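Local coordinates for protein chloride intracellular channel exc-4 (Caenorhabditis elegans, PDB 2YV9) that may insert into membranes and form chloride channels, and is required to regulate the lumen size of the growing excretory canal in the worm, at residues Leu19-Val24 / Ile83-Glu88; Val110-Lys115 / Asn186-Tyr191; Arg163-Leu168 / Asp213-Phe218; Ala240-Ile245 / Ser264-His269. All coordinates share one frame; numbering follows the deposited sequence. Where two conformers were deposited one is given.

How the interactions relate
Interaction 1 lies in the four-stranded mixed sheet of the thioredoxin-like N-terminal domain of this GST-fold protein. Interaction 2 sits where the connection out of that domain, between helices 94-107 and 117-140, meets the start of helix 190-210; interactions 3 and 4 lie in the helical part. Interaction 1 closes first along the chain. Interactions 2 and 3 alternate their segments and involve the consecutive helices 155-178 and 190-210; their centres are about 24 Å apart. Interaction 4 comes last. The greatest separation is about 39 Å, between the centres of interactions 1 and 3. The contacts are spatially separate, and interaction 1 belongs to the domain thought to change conformation on membrane insertion.

Interaction 1: Leu19-Val24 / Ile83-Glu88; sequences LLELYV and IEEEKE
E21 and I83 face each other as an antiparallel hydrogen-bonded pair in the mixed sheet of the thioredoxin-like N-terminal domain of the GST fold. E21 N donates to I83 O (2.9 Å) at 174°, and I83 N returns a bond to E21 O (2.8 Å), both in the carbonyl plane. The side chains of E21, Y23 and I83 emerge on one face of the sheet. There CG1 of I83, set beside its own backbone N (chi1 -48°), meets the edge of the Y23 ring close to its plane; F74 also packs against that ring. L20 turns to the other face, toward L47 of helix 38-52 and L104 of helix 94-107. Its CD2 branch runs alongside E84, the two side chains pointing the same way, with CD2 of L20 3.5 Å from CD of E84. The methyl thus lies against the carboxylate end of E84, whose oxygens are bonded to Y91 and R100. At the end of the pairing the carboxylates of E21 and E85 approach at 3.5 Å (OE2 to OE1), their planes 48° apart; two like charges so close would probably repel. A water is bonded to OE2 of E21, to I83 O and to E85 N, from which it accepts at 2.8 Å. E21 was modelled in two conformers, which leaves its carboxylate approach and its water bond doubtful. L20 CA also directs its hydrogen at I83 O (3.5 Å), and the closest side-chain approach is that of CE2 of Y23 to CG1 of I83, at 3.3 Å.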
# COMPACT_ATOMS: atom_id res chain seq x y z
N LEU A 19 -18.51 -0.55 -10.84
CA LEU A 19 -18.27 -1.83 -10.21
C LEU A 19 -16.82 -1.83 -9.76
O LEU A 19 -15.91 -1.73 -10.60
CB LEU A 19 -18.49 -3.01 -11.18
CG LEU A 19 -18.02 -4.38 -10.66
CD1 LEU A 19 -18.79 -4.72 -9.35
CD2 LEU A 19 -18.20 -5.46 -11.73
N LEU A 20 -16.62 -1.92 -8.44
CA LEU A 20 -15.28 -1.95 -7.82
C LEU A 20 -15.12 -3.32 -7.18
O LEU A 20 -15.97 -3.72 -6.36
CB LEU A 20 -15.17 -0.86 -6.77
CG LEU A 20 -15.42 0.58 -7.25
CD1 LEU A 20 -15.46 1.61 -6.09
CD2 LEU A 20 -14.41 0.95 -8.33
N GLU A 21 -14.08 -4.06 -7.58
CA GLU A 21 -13.79 -5.36 -7.00
C GLU A 21 -12.59 -5.16 -6.08
O GLU A 21 -11.63 -4.50 -6.45
CB GLU A 21 -13.52 -6.41 -8.09
CG GLU A 21 -14.63 -6.43 -9.15
CD GLU A 21 -14.29 -7.28 -10.36
OE1 GLU A 21 -14.00 -8.48 -10.18
OE2 GLU A 21 -14.35 -6.74 -11.50
N LEU A 22 -12.71 -5.66 -4.85
CA LEU A 22 -11.65 -5.62 -3.88
C LEU A 22 -11.15 -7.02 -3.61
O LEU A 22 -11.94 -7.91 -3.27
CB LEU A 22 -12.16 -5.01 -2.58
CG LEU A 22 -11.07 -4.81 -1.53
CD1 LEU A 22 -10.12 -3.69 -1.92
CD2 LEU A 22 -11.75 -4.49 -0.22
N TYR A 23 -9.84 -7.21 -3.75
CA TYR A 23 -9.19 -8.47 -3.47
C TYR A 23 -8.56 -8.29 -2.10
O TYR A 23 -7.85 -7.31 -1.88
CB TYR A 23 -8.10 -8.76 -4.51
CG TYR A 23 -8.63 -9.16 -5.86
CD1 TYR A 23 -8.72 -10.48 -6.24
CD2 TYR A 23 -9.11 -8.19 -6.75
CE1 TYR A 23 -9.23 -10.84 -7.48
CE2 TYR A 23 -9.60 -8.55 -7.98
CZ TYR A 23 -9.66 -9.86 -8.34
OH TYR A 23 -10.17 -10.20 -9.59
N VAL A 24 -8.83 -9.21 -1.20
CA VAL A 24 -8.34 -9.16 0.17
C VAL A 24 -7.50 -10.41 0.47
O VAL A 24 -7.76 -11.48 -0.04
CB VAL A 24 -9.48 -8.99 1.20
CG1 VAL A 24 -10.25 -7.65 0.94
CG2 VAL A 24 -10.42 -10.22 1.23
N ILE A 83 -10.06 -3.39 -8.42
CA ILE A 83 -10.18 -3.45 -9.86
C ILE A 83 -11.43 -2.74 -10.31
O ILE A 83 -12.50 -2.91 -9.69
CB ILE A 83 -10.29 -4.90 -10.42
CG1 ILE A 83 -9.23 -5.80 -9.80
CG2 ILE A 83 -10.12 -4.88 -11.91
CD1 ILE A 83 -7.94 -5.30 -9.97
N GLU A 84 -11.27 -1.90 -11.33
CA GLU A 84 -12.46 -1.24 -11.97
C GLU A 84 -12.40 -1.58 -13.45
O GLU A 84 -11.93 -0.83 -14.29
CB GLU A 84 -12.48 0.25 -11.72
CG GLU A 84 -13.80 0.93 -12.08
CD GLU A 84 -13.88 2.34 -11.49
OE1 GLU A 84 -12.90 2.83 -10.86
OE2 GLU A 84 -14.93 3.00 -11.69
N GLU A 85 -12.86 -2.77 -13.75
CA GLU A 85 -12.67 -3.37 -15.07
C GLU A 85 -13.30 -2.54 -16.18
O GLU A 85 -12.72 -2.40 -17.25
CB GLU A 85 -13.23 -4.77 -15.08
CG GLU A 85 -12.28 -5.72 -15.61
CD GLU A 85 -12.82 -7.11 -15.63
OE1 GLU A 85 -13.69 -7.45 -14.82
OE2 GLU A 85 -12.34 -7.85 -16.50
N GLU A 86 -14.46 -1.94 -15.92
CA GLU A 86 -15.15 -1.20 -16.96
C GLU A 86 -14.34 0.03 -17.41
O GLU A 86 -14.52 0.49 -18.52
CB GLU A 86 -16.59 -0.84 -16.52
CG GLU A 86 -17.43 -2.06 -16.20
CD GLU A 86 -18.86 -1.75 -15.78
OE1 GLU A 86 -19.16 -0.60 -15.39
OE2 GLU A 86 -19.67 -2.70 -15.82
N LYS A 87 -13.46 0.57 -16.53
CA LYS A 87 -12.52 1.63 -16.93
C LYS A 87 -11.14 1.10 -17.30
O LYS A 87 -10.23 1.87 -17.52
CB LYS A 87 -12.35 2.62 -15.78
CG LYS A 87 -13.64 3.25 -15.30
CD LYS A 87 -13.33 4.36 -14.32
CE LYS A 87 -14.56 5.20 -14.05
NZ LYS A 87 -14.94 6.01 -15.24
N GLU A 88 -10.99 -0.22 -17.38
CA GLU A 88 -9.67 -0.87 -17.55
C GLU A 88 -8.64 -0.49 -16.49
O GLU A 88 -7.45 -0.41 -16.78
CB GLU A 88 -9.08 -0.55 -18.93
CG GLU A 88 -10.03 -0.80 -20.06
CD GLU A 88 -9.35 -0.96 -21.41
OE1 GLU A 88 -8.11 -1.07 -21.48
OE2 GLU A 88 -10.11 -0.98 -22.41
O HOH W 1 -14.34 -4.14 -11.75

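Interaction 2: Val110-Lys115 / Asn186-Tyr191; sequences VPLFEK and NSMTEY
E190 grips the backbone of 112-114 through both its amide and its carboxylate. E190 N donates to L112 O (2.9 Å), meeting it nearly along the C=O axis, though the N-H is bent away from the line, while E114 N donates to OE2 of E190 (3.2 Å) at 167°, on the syn side and 21° out of the carboxylate plane. The other oxygen, OE1, lies 2.5 Å from E114 O, close enough to suggest that the acid probably holds a proton. A strained first torsion (chi1 91°) and a bend at chi2 fold the carboxylate back onto the loop. Replacing E190 by an alanine would probably leave E114 N without its mate and set the 113-115 backbone free to shift. Farther out, OE1 of E190 sits over one face of the Y191 ring, 3.1 Å above its plane and offset toward the rim. The Y191 hydroxyl is bonded to E120 OE2 and to the backbone N of D116, and CE2 of the Y191 ring comes within 3.3 Å of E114 O. CB of E190 packs on the F113 ring, 3.8 Å from CD1. L112 and M188 lie side by side, CD1 to CE 4.1 Å, with M188 reaching M45 and A49 of helix 38-52. T189 takes the N-cap position of helix 190-210, its OG1 accepting a weak bond from Y191 N, and T189 N donates to D192 OD2, consistent with the S/T-x-x-D N-capping box of the GST fold.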
# COMPACT_ATOMS: atom_id res chain seq x y z
N VAL A 110 -20.79 12.32 -0.00
CA VAL A 110 -20.70 11.44 1.15
C VAL A 110 -19.58 11.91 2.07
O VAL A 110 -18.48 12.15 1.62
CB VAL A 110 -20.40 10.02 0.72
CG1 VAL A 110 -20.39 9.10 1.93
CG2 VAL A 110 -21.44 9.58 -0.36
N PRO A 111 -19.88 12.11 3.35
CA PRO A 111 -18.93 12.65 4.31
C PRO A 111 -17.98 11.62 4.89
O PRO A 111 -17.73 11.57 6.11
CB PRO A 111 -19.86 13.18 5.43
CG PRO A 111 -20.91 12.25 5.45
CD PRO A 111 -21.20 11.91 3.99
N LEU A 112 -17.40 10.83 4.01
CA LEU A 112 -16.59 9.69 4.45
C LEU A 112 -15.15 10.05 4.77
O LEU A 112 -14.50 9.33 5.54
CB LEU A 112 -16.65 8.62 3.36
CG LEU A 112 -15.93 7.28 3.54
CD1 LEU A 112 -16.38 6.51 4.77
CD2 LEU A 112 -16.12 6.40 2.27
N PHE A 113 -14.63 11.13 4.19
CA PHE A 113 -13.24 11.50 4.39
C PHE A 113 -13.14 12.86 5.00
O PHE A 113 -13.77 13.82 4.50
CB PHE A 113 -12.45 11.50 3.10
CG PHE A 113 -12.27 10.14 2.53
CD1 PHE A 113 -11.21 9.35 2.93
CD2 PHE A 113 -13.18 9.64 1.63
CE1 PHE A 113 -11.05 8.10 2.39
CE2 PHE A 113 -13.06 8.38 1.11
CZ PHE A 113 -12.00 7.61 1.48
N GLU A 114 -12.33 12.91 6.05
CA GLU A 114 -11.99 14.14 6.76
C GLU A 114 -10.52 14.11 7.14
O GLU A 114 -9.87 13.07 7.03
CB GLU A 114 -12.83 14.28 8.01
CG GLU A 114 -14.29 14.39 7.80
CD GLU A 114 -14.71 15.63 7.08
OE1 GLU A 114 -13.90 16.59 6.98
OE2 GLU A 114 -15.85 15.62 6.60
N LYS A 115 -9.97 15.26 7.51
CA LYS A 115 -8.60 15.34 8.04
C LYS A 115 -8.63 15.76 9.50
O LYS A 115 -9.28 16.72 9.89
CB LYS A 115 -7.73 16.28 7.21
CG LYS A 115 -7.14 15.64 5.97
CD LYS A 115 -6.03 14.64 6.31
CE LYS A 115 -5.51 13.92 5.07
NZ LYS A 115 -5.16 12.49 5.34
N ASN A 186 -21.28 12.20 13.56
CA ASN A 186 -22.39 11.28 13.42
C ASN A 186 -22.24 10.26 12.29
O ASN A 186 -23.04 9.33 12.20
CB ASN A 186 -23.67 12.07 13.19
CG ASN A 186 -24.91 11.25 13.40
OD1 ASN A 186 -25.76 11.13 12.50
ND2 ASN A 186 -25.04 10.68 14.59
N SER A 187 -21.23 10.45 11.43
CA SER A 187 -21.05 9.68 10.22
C SER A 187 -19.73 8.92 10.29
O SER A 187 -18.72 9.43 10.83
CB SER A 187 -20.99 10.58 8.99
OG SER A 187 -22.28 10.95 8.58
N MET A 188 -19.75 7.72 9.75
CA MET A 188 -18.52 6.91 9.67
C MET A 188 -17.54 7.59 8.74
O MET A 188 -17.92 8.03 7.66
CB MET A 188 -18.84 5.52 9.14
CG MET A 188 -17.65 4.55 9.26
SD MET A 188 -17.99 2.92 8.54
CE MET A 188 -17.86 3.30 6.80
N THR A 189 -16.25 7.67 9.13
CA THR A 189 -15.23 8.25 8.31
C THR A 189 -14.08 7.25 8.15
O THR A 189 -14.08 6.20 8.78
CB THR A 189 -14.65 9.56 8.90
OG1 THR A 189 -13.98 9.33 10.16
CG2 THR A 189 -15.76 10.64 9.06
N GLU A 190 -13.07 7.63 7.36
CA GLU A 190 -11.89 6.77 7.17
C GLU A 190 -11.21 6.45 8.51
O GLU A 190 -10.69 5.33 8.71
CB GLU A 190 -10.93 7.35 6.14
CG GLU A 190 -9.80 8.29 6.70
CD GLU A 190 -10.23 9.71 6.84
OE1 GLU A 190 -9.32 10.60 6.90
OE2 GLU A 190 -11.45 9.95 6.90
N TYR A 191 -11.25 7.37 9.48
CA TYR A 191 -10.65 7.11 10.77
C TYR A 191 -11.32 5.97 11.52
O TYR A 191 -10.65 5.20 12.20
CB TYR A 191 -10.57 8.36 11.59
CG TYR A 191 -9.71 9.41 10.92
CD1 TYR A 191 -8.39 9.18 10.67
CD2 TYR A 191 -10.24 10.66 10.60
CE1 TYR A 191 -7.58 10.15 10.08
CE2 TYR A 191 -9.46 11.63 9.97
CZ TYR A 191 -8.11 11.38 9.75
OH TYR A 191 -7.26 12.30 9.17

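Interaction 3: Arg163-Leu168 / Asp213-Phe218; sequences RVCEQL and DIPHNF
L168 packs against I214, P215 and F218 and carries the apolar packing between helix 155-178 and the loop that leads into helix 219-228 in the all-helical part of this GST fold. Its CB lies 3.7 Å from CE2 of F218. Its CD1 is 3.9 Å from CD of P215, the two side chains crossing at about a right angle, and 4.2 Å from CG2 of I214. CG of L168 stands beside its backbone N (chi1 -73°), with the isobutyl group directed at the loop. One turn earlier in the helix C165 contributes SG, 4.0 Å from CG of P215, and its backbone O, 3.7 Å from CE2 of F218.

The polar interactions do not cross to 163-168; they tie the loop to itself and to helices 190-210 and 219-228. H216 NE2 donates to OD2 of D213 (2.8 Å) at 175°; OD2 lies in the plane of the imidazole, yet NE2 comes at it from above the carboxylate plane, 47° out. I214 N gives D213 OD1 a weak bond, and R203 makes a salt bridge to the same oxygen. Residues P215 to F218 form a type I beta turn, F218 N bonding back to P215 O. F218 takes the N-cap position before helix 219-228, and its ring has CB of P215 3.6 Å above one face, offset toward the rim. I214 O is bonded by the indole nitrogen of W222.

No hydrogen bond crosses between 163-168 and 213-218. The junction therefore rests on van der Waals fit, while the loop's shape is probably held by its own turn, its His-carboxylate bond and its ties to R203 and W222.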
# COMPACT_ATOMS: atom_id res chain seq x y z
N ARG A 163 1.09 1.62 28.47
CA ARG A 163 0.98 2.60 27.40
C ARG A 163 -0.18 2.33 26.49
O ARG A 163 -0.86 3.26 26.03
CB ARG A 163 2.26 2.75 26.60
CG ARG A 163 3.39 3.29 27.41
CD ARG A 163 4.39 4.06 26.55
NE ARG A 163 5.31 4.82 27.39
CZ ARG A 163 6.35 5.51 26.95
NH1 ARG A 163 6.63 5.60 25.64
NH2 ARG A 163 7.10 6.16 27.82
N VAL A 164 -0.44 1.04 26.22
CA VAL A 164 -1.69 0.68 25.54
C VAL A 164 -2.89 1.21 26.30
O VAL A 164 -3.76 1.86 25.75
CB VAL A 164 -1.81 -0.86 25.27
CG1 VAL A 164 -3.19 -1.26 24.75
CG2 VAL A 164 -0.69 -1.29 24.24
N CYS A 165 -2.97 0.92 27.60
CA CYS A 165 -4.10 1.35 28.40
C CYS A 165 -4.23 2.89 28.43
O CYS A 165 -5.32 3.44 28.32
CB CYS A 165 -3.97 0.82 29.80
SG CYS A 165 -4.25 -0.97 29.84
N GLU A 166 -3.07 3.56 28.51
CA GLU A 166 -3.04 5.05 28.43
C GLU A 166 -3.68 5.56 27.14
O GLU A 166 -4.46 6.52 27.15
CB GLU A 166 -1.59 5.52 28.50
CG GLU A 166 -1.48 7.02 28.69
CD GLU A 166 -0.05 7.54 28.72
OE1 GLU A 166 0.91 6.73 28.76
OE2 GLU A 166 0.09 8.78 28.68
N GLN A 167 -3.34 4.96 26.01
CA GLN A 167 -3.89 5.43 24.69
C GLN A 167 -5.38 5.12 24.54
O GLN A 167 -6.21 5.93 24.04
CB GLN A 167 -3.10 4.84 23.54
CG GLN A 167 -1.64 5.19 23.57
CD GLN A 167 -1.44 6.72 23.42
OE1 GLN A 167 -2.13 7.40 22.62
NE2 GLN A 167 -0.53 7.26 24.21
N LEU A 168 -5.76 3.93 25.00
CA LEU A 168 -7.18 3.56 25.09
C LEU A 168 -7.93 4.57 25.96
O LEU A 168 -9.06 4.99 25.64
CB LEU A 168 -7.33 2.15 25.67
CG LEU A 168 -6.94 1.04 24.72
CD1 LEU A 168 -6.84 -0.32 25.49
CD2 LEU A 168 -7.87 0.91 23.51
N ASP A 213 -8.19 -7.52 28.74
CA ASP A 213 -9.30 -6.96 27.98
C ASP A 213 -9.10 -5.44 27.96
O ASP A 213 -8.27 -4.87 28.70
CB ASP A 213 -10.63 -7.28 28.66
CG ASP A 213 -11.82 -7.27 27.70
OD1 ASP A 213 -11.67 -6.97 26.50
OD2 ASP A 213 -12.92 -7.64 28.17
N ILE A 214 -9.85 -4.80 27.07
CA ILE A 214 -9.81 -3.35 26.95
C ILE A 214 -10.49 -2.89 28.25
O ILE A 214 -11.55 -3.41 28.57
CB ILE A 214 -10.58 -2.90 25.69
CG1 ILE A 214 -9.83 -3.24 24.39
CG2 ILE A 214 -10.90 -1.38 25.76
CD1 ILE A 214 -10.64 -3.01 23.17
N PRO A 215 -9.85 -2.01 29.05
CA PRO A 215 -10.40 -1.77 30.39
C PRO A 215 -11.88 -1.43 30.43
O PRO A 215 -12.35 -0.59 29.64
CB PRO A 215 -9.53 -0.65 30.93
CG PRO A 215 -8.18 -0.86 30.25
CD PRO A 215 -8.54 -1.35 28.87
N HIS A 216 -12.61 -2.05 31.34
CA HIS A 216 -14.08 -1.96 31.39
C HIS A 216 -14.62 -0.59 31.86
O HIS A 216 -15.79 -0.26 31.69
CB HIS A 216 -14.59 -3.10 32.28
CG HIS A 216 -14.41 -4.44 31.66
ND1 HIS A 216 -14.91 -5.61 32.21
CD2 HIS A 216 -13.76 -4.82 30.52
CE1 HIS A 216 -14.60 -6.63 31.43
NE2 HIS A 216 -13.91 -6.18 30.40
N ASN A 217 -13.75 0.21 32.45
CA ASN A 217 -14.15 1.54 32.93
C ASN A 217 -14.17 2.59 31.82
O ASN A 217 -14.64 3.71 32.03
CB ASN A 217 -13.26 1.97 34.10
CG ASN A 217 -11.84 2.25 33.68
OD1 ASN A 217 -11.18 1.41 33.12
ND2 ASN A 217 -11.35 3.45 34.00
N PHE A 218 -13.65 2.26 30.63
CA PHE A 218 -13.64 3.17 29.50
C PHE A 218 -14.98 3.09 28.75
O PHE A 218 -15.11 2.53 27.64
CB PHE A 218 -12.49 2.82 28.56
CG PHE A 218 -11.13 2.94 29.17
CD1 PHE A 218 -10.89 3.69 30.33
CD2 PHE A 218 -10.05 2.30 28.57
CE1 PHE A 218 -9.61 3.76 30.87
CE2 PHE A 218 -8.78 2.40 29.06
CZ PHE A 218 -8.54 3.11 30.22

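Interaction 4: Ala240-Ile245 / Ser264-His269; sequences ADQDII and SPTKTH
D241, the first residue of helix 241-251, holds T266 and T268 of the extended segment 264-269 with its carboxylate. Its CB lies 3.6 Å from T266 O, the same oxygen that accepts from D241 N (2.8 Å) at 159°. CG, 3.2 Å from T266 O, sits beside the backbone N (chi1 -54°), which turns the carboxylate to the extended segment. At the tip, OD1 accepts from T268 N (2.9 Å) through its syn lone pair, at 173°. OD2 takes two hydroxyls from opposite faces of its plane: T266 OG1 at 2.9 Å and T268 OG1 at 2.6 Å. An alanine in place of D241 would probably leave both threonine hydroxyls and T268 N without their acceptor. The neighbouring Q242 embraces T266: its OE1 accepts from T266 N (2.9 Å), and its NE2 donates to T266 OG1 (3.2 Å) and also to Q263. CB of A240 touches CB of P265. With A240 at the N-cap and T266 O taking the D241 amide, the extended segment docks on the N-terminal turn of a helix in the mainly helical C-terminal domain of the CLIC GST-like fold.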
# COMPACT_ATOMS: atom_id res chain seq x y z
N ALA A 240 -13.17 -13.61 11.13
CA ALA A 240 -13.43 -14.45 12.31
C ALA A 240 -12.30 -14.38 13.34
O ALA A 240 -11.11 -14.12 13.01
CB ALA A 240 -13.66 -15.95 11.86
N ASP A 241 -12.67 -14.62 14.61
CA ASP A 241 -11.72 -14.60 15.70
C ASP A 241 -10.46 -15.42 15.40
O ASP A 241 -9.32 -15.00 15.65
CB ASP A 241 -12.31 -15.20 16.98
CG ASP A 241 -13.62 -14.56 17.42
OD1 ASP A 241 -13.93 -13.36 17.09
OD2 ASP A 241 -14.34 -15.28 18.15
N GLN A 242 -10.69 -16.62 14.85
CA GLN A 242 -9.58 -17.54 14.62
C GLN A 242 -8.61 -17.03 13.58
O GLN A 242 -7.40 -17.29 13.67
CB GLN A 242 -10.11 -18.90 14.17
CG GLN A 242 -10.88 -19.66 15.24
CD GLN A 242 -12.24 -19.09 15.52
OE1 GLN A 242 -12.85 -18.42 14.68
NE2 GLN A 242 -12.76 -19.41 16.70
N ASP A 243 -9.14 -16.29 12.60
CA ASP A 243 -8.31 -15.73 11.55
C ASP A 243 -7.55 -14.48 12.04
O ASP A 243 -6.46 -14.20 11.55
CB ASP A 243 -9.11 -15.48 10.27
CG ASP A 243 -9.73 -16.73 9.76
OD1 ASP A 243 -8.92 -17.71 9.78
OD2 ASP A 243 -10.95 -16.77 9.49
N ILE A 244 -8.10 -13.75 13.01
CA ILE A 244 -7.37 -12.65 13.58
C ILE A 244 -6.19 -13.24 14.38
O ILE A 244 -5.05 -12.79 14.25
CB ILE A 244 -8.26 -11.78 14.51
CG1 ILE A 244 -9.37 -11.09 13.69
CG2 ILE A 244 -7.37 -10.72 15.22
CD1 ILE A 244 -10.51 -10.40 14.54
N ILE A 245 -6.48 -14.23 15.23
CA ILE A 245 -5.45 -14.88 16.05
C ILE A 245 -4.37 -15.47 15.16
O ILE A 245 -3.17 -15.21 15.35
CB ILE A 245 -6.06 -15.95 16.95
CG1 ILE A 245 -6.97 -15.32 18.02
CG2 ILE A 245 -4.96 -16.73 17.66
CD1 ILE A 245 -8.09 -16.28 18.47
N SER A 264 -14.03 -24.19 14.47
CA SER A 264 -15.04 -23.64 13.61
C SER A 264 -15.05 -22.14 13.84
O SER A 264 -14.87 -21.71 14.95
CB SER A 264 -16.38 -24.24 13.95
OG SER A 264 -16.25 -25.65 14.00
N PRO A 265 -15.16 -21.35 12.77
CA PRO A 265 -14.96 -19.90 12.90
C PRO A 265 -16.09 -19.21 13.63
O PRO A 265 -17.28 -19.49 13.37
CB PRO A 265 -14.95 -19.42 11.44
CG PRO A 265 -15.76 -20.47 10.69
CD PRO A 265 -15.44 -21.76 11.38
N THR A 266 -15.74 -18.26 14.50
CA THR A 266 -16.74 -17.49 15.25
C THR A 266 -16.33 -16.03 15.18
O THR A 266 -15.17 -15.74 14.93
CB THR A 266 -16.77 -17.90 16.72
OG1 THR A 266 -15.45 -17.82 17.30
CG2 THR A 266 -17.27 -19.32 16.87
N LYS A 267 -17.28 -15.12 15.41
CA LYS A 267 -17.01 -13.71 15.40
C LYS A 267 -17.57 -13.14 16.71
O LYS A 267 -18.79 -12.95 16.85
CB LYS A 267 -17.75 -13.00 14.26
CG LYS A 267 -17.22 -13.16 12.87
CD LYS A 267 -17.77 -12.03 11.99
CE LYS A 267 -17.97 -12.44 10.55
NZ LYS A 267 -18.71 -11.36 9.86
N THR A 268 -16.69 -12.88 17.66
CA THR A 268 -17.09 -12.47 18.99
C THR A 268 -17.28 -10.96 19.00
O THR A 268 -16.32 -10.21 19.03
CB THR A 268 -16.02 -12.88 20.02
OG1 THR A 268 -15.90 -14.30 20.04
CG2 THR A 268 -16.38 -12.39 21.41
N HIS A 269 -18.54 -10.53 18.95
CA HIS A 269 -18.93 -9.15 19.02
C HIS A 269 -19.80 -8.93 20.24
O HIS A 269 -20.97 -8.60 20.11
CB HIS A 269 -19.71 -8.77 17.76
CG HIS A 269 -18.89 -8.79 16.52
ND1 HIS A 269 -19.42 -8.61 15.26
CD2 HIS A 269 -17.56 -8.94 16.35
CE1 HIS A 269 -18.45 -8.64 14.37
NE2 HIS A 269 -17.31 -8.86 15.00